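Local coordinates for protein glycoside hydrolase, GH17 family (Formosa sp. Hel1_33_131, PDB 6FCG) that probably cleaves internal beta-1,3-glucosidic bonds of laminarin, as an endo-acting laminarinase of glycoside hydrolase family 17, at residues 376-381 with 401-406. Numbering follows the deposited sequence.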
ATOM      1  N   ASP A 376     -29.505  10.033  20.352  1.00 29.75           N
ATOM      2  CA  ASP A 376     -30.195   9.666  21.605  1.00 31.59           C
ATOM      3  C   ASP A 376     -30.296  10.801  22.633  1.00 29.88           C
ATOM      4  O   ASP A 376     -30.861  10.612  23.702  1.00 29.49           O
ATOM      5  CB  ASP A 376     -29.500   8.458  22.274  1.00 36.82           C
ATOM      6  CG  ASP A 376     -29.453   7.205  21.368  1.00 41.67           C
ATOM      7  OD1 ASP A 376     -30.498   6.788  20.809  1.00 48.37           O
ATOM      8  OD2 ASP A 376     -28.352   6.642  21.211  1.00 45.64           O
ATOM      9  N   GLY A 377     -29.753  11.973  22.324  1.00 28.43           N
ATOM     10  CA  GLY A 377     -29.890  13.134  23.175  1.00 27.44           C
ATOM     11  C   GLY A 377     -28.775  13.287  24.179  1.00 27.37           C
ATOM     12  O   GLY A 377     -28.906  14.086  25.095  1.00 29.50           O
ATOM     13  N   LYS A 378     -27.678  12.552  24.018  1.00 26.63           N
ATOM     14  CA  LYS A 378     -26.498  12.790  24.824  1.00 27.31           C
ATOM     15  C   LYS A 378     -25.753  14.050  24.373  1.00 25.24           C
ATOM     16  O   LYS A 378     -25.609  14.313  23.183  1.00 26.15           O
ATOM     17  CB  LYS A 378     -25.552  11.611  24.772  1.00 32.01           C
ATOM     18  CG  LYS A 378     -26.108  10.358  25.420  1.00 37.55           C
ATOM     19  CD  LYS A 378     -24.979   9.569  26.073  1.00 44.71           C
ATOM     20  CE  LYS A 378     -25.488   8.412  26.918  1.00 49.82           C
ATOM     21  NZ  LYS A 378     -26.097   7.390  26.027  1.00 53.30           N
ATOM     22  N   ALA A 379     -25.312  14.853  25.330  1.00 22.92           N
ATOM     23  CA  ALA A 379     -24.563  16.064  25.040  1.00 21.90           C
ATOM     24  C   ALA A 379     -23.097  15.704  24.859  1.00 21.43           C
ATOM     25  O   ALA A 379     -22.474  15.163  25.759  1.00 18.15           O
ATOM     26  CB  ALA A 379     -24.727  17.075  26.173  1.00 21.60           C
ATOM     27  N   LYS A 380     -22.553  16.053  23.697  1.00 22.23           N
ATOM     28  CA  LYS A 380     -21.133  15.871  23.414  1.00 21.96           C
ATOM     29  C   LYS A 380     -20.305  16.877  24.194  1.00 21.48           C
ATOM     30  O   LYS A 380     -20.836  17.877  24.697  1.00 22.35           O
ATOM     31  CB  LYS A 380     -20.851  16.044  21.923  1.00 23.42           C
ATOM     32  CG  LYS A 380     -21.483  14.977  21.042  1.00 23.80           C
ATOM     33  CD  LYS A 380     -21.394  15.367  19.582  1.00 24.91           C
ATOM     34  CE  LYS A 380     -22.052  14.329  18.679  1.00 25.74           C
ATOM     35  NZ  LYS A 380     -21.920  14.665  17.224  1.00 26.14           N
ATOM     36  N   TYR A 381     -19.008  16.622  24.263  1.00 21.03           N
ATOM     37  CA  TYR A 381     -18.071  17.421  25.048  1.00 22.49           C
ATOM     38  C   TYR A 381     -18.335  18.919  25.039  1.00 22.84           C
ATOM     39  O   TYR A 381     -18.322  19.575  26.095  1.00 21.90           O
ATOM     40  CB  TYR A 381     -16.621  17.160  24.616  1.00 23.97           C
ATOM     41  CG  TYR A 381     -15.637  17.961  25.441  1.00 26.50           C
ATOM     42  CD1 TYR A 381     -15.404  17.643  26.782  1.00 27.55           C
ATOM     43  CD2 TYR A 381     -14.984  19.075  24.901  1.00 28.10           C
ATOM     44  CE1 TYR A 381     -14.528  18.391  27.552  1.00 29.06           C
ATOM     45  CE2 TYR A 381     -14.108  19.834  25.655  1.00 28.97           C
ATOM     46  CZ  TYR A 381     -13.881  19.489  26.981  1.00 31.19           C
ATOM     47  OH  TYR A 381     -12.984  20.219  27.726  1.00 32.61           O
ATOM     48  N   PRO A 401     -33.079  11.329  29.304  1.00 33.59           N
ATOM     49  CA  PRO A 401     -32.612  12.635  29.797  1.00 33.41           C
ATOM     50  C   PRO A 401     -31.326  13.059  29.093  1.00 34.58           C
ATOM     51  O   PRO A 401     -30.637  12.220  28.502  1.00 34.03           O
ATOM     52  CB  PRO A 401     -32.368  12.404  31.292  1.00 31.73           C
ATOM     53  CG  PRO A 401     -32.676  10.966  31.545  1.00 32.28           C
ATOM     54  CD  PRO A 401     -32.793  10.249  30.254  1.00 31.14           C
ATOM     55  N   ILE A 402     -31.016  14.352  29.162  1.00 33.98           N
ATOM     56  CA  ILE A 402     -29.837  14.876  28.513  1.00 33.60           C
ATOM     57  C   ILE A 402     -28.622  14.607  29.386  1.00 35.07           C
ATOM     58  O   ILE A 402     -28.330  15.324  30.334  1.00 34.66           O
ATOM     59  CB  ILE A 402     -29.965  16.362  28.157  1.00 34.82           C
ATOM     60  CG1 ILE A 402     -31.262  16.630  27.385  1.00 35.85           C
ATOM     61  CG2 ILE A 402     -28.779  16.814  27.325  1.00 34.63           C
ATOM     62  CD1 ILE A 402     -31.528  15.720  26.203  1.00 38.18           C
ATOM     63  N   THR A 403     -27.893  13.578  28.979  1.00 37.38           N
ATOM     64  CA  THR A 403     -26.733  13.033  29.668  1.00 35.78           C
ATOM     65  C   THR A 403     -25.459  13.448  28.938  1.00 35.64           C
ATOM     66  O   THR A 403     -25.486  13.747  27.747  1.00 38.67           O
ATOM     67  CB  THR A 403     -26.921  11.515  29.710  1.00 36.16           C
ATOM     68  OG1 THR A 403     -27.692  11.251  30.860  1.00 38.16           O
ATOM     69  CG2 THR A 403     -25.644  10.709  29.796  1.00 39.60           C
ATOM     70  N   LYS A 404     -24.351  13.509  29.662  1.00 33.68           N
ATOM     71  CA  LYS A 404     -23.039  13.721  29.056  1.00 29.55           C
ATOM     72  C   LYS A 404     -22.537  12.471  28.347  1.00 27.33           C
ATOM     73  O   LYS A 404     -22.696  11.369  28.855  1.00 28.01           O
ATOM     74  CB  LYS A 404     -22.052  14.152  30.123  1.00 31.65           C
ATOM     75  CG  LYS A 404     -22.138  15.636  30.471  1.00 33.63           C
ATOM     76  CD  LYS A 404     -22.125  15.956  31.963  1.00 36.19           C
ATOM     77  CE  LYS A 404     -20.973  15.320  32.714  1.00 39.54           C
ATOM     78  NZ  LYS A 404     -20.768  15.907  34.064  1.00 41.38           N
ATOM     79  N   THR A 405     -21.943  12.641  27.158  1.00 26.29           N
ATOM     80  CA  THR A 405     -21.194  11.552  26.470  1.00 25.64           C
ATOM     81  C   THR A 405     -19.997  11.192  27.324  1.00 25.13           C
ATOM     82  O   THR A 405     -19.572  12.025  28.124  1.00 23.79           O
ATOM     83  CB  THR A 405     -20.657  11.953  25.061  1.00 25.48           C
ATOM     84  OG1 THR A 405     -19.893  13.156  25.157  1.00 24.34           O
ATOM     85  CG2 THR A 405     -21.803  12.153  24.045  1.00 25.99           C
ATOM     86  N   TYR A 406     -19.479   9.962  27.185  1.00 25.45           N
ATOM     87  CA  TYR A 406     -18.327   9.467  27.994  1.00 25.63           C
ATOM     88  C   TYR A 406     -18.530   9.503  29.524  1.00 26.19           C
ATOM     89  O   TYR A 406     -17.555   9.436  30.283  1.00 27.13           O
ATOM     90  CB  TYR A 406     -17.051  10.284  27.686  1.00 25.24           C
ATOM     91  CG  TYR A 406     -16.554  10.169  26.286  1.00 24.62           C
ATOM     92  CD1 TYR A 406     -15.593   9.215  25.955  1.00 22.88           C
ATOM     93  CD2 TYR A 406     -17.021  11.023  25.286  1.00 24.48           C
ATOM     94  CE1 TYR A 406     -15.113   9.112  24.680  1.00 22.12           C
ATOM     95  CE2 TYR A 406     -16.543  10.929  23.990  1.00 24.35           C
ATOM     96  CZ  TYR A 406     -15.579   9.971  23.699  1.00 23.33           C
ATOM     97  OH  TYR A 406     -15.111   9.872  22.425  1.00 21.60           O
TER
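A379 bridges 401-406 in parallel fashion, the touching parts running 35° apart: its N gives a hydrogen bond to T403 O (2.7 Å), and its O accepts one from T405 N (2.9 Å). K378 CA adds a CH-O contact to T403 O at 3.2 Å. K378 and T403 lie side by side; with K378 CG beside the backbone N (chi1 -66°), the aliphatic chain follows the threonine, and CE meets T403 CG2 at 3.7 Å. K378 CB also touches T405 CG2 at 3.9 Å. With an alanine here, T403 CG2 would probably be left without its aliphatic cover. At G377, I402 brings CD1 to within 3.3 Å of G377 O, while its CG2 packs loosely against A379 CB. T405 CG2 lies 4.1 Å from K380 CG, whereas the lysine's NZ leads away to a salt bridge with D354. T405 OG1 is hydrogen-bonded to E326 and W384. The contact thus ties two loops of the TIM-barrel enzyme, both touching helix 384-388, through backbone bonds and aliphatic surfaces, with the charges of K380 and K404 (bound to D388) spent on other parts of the chain.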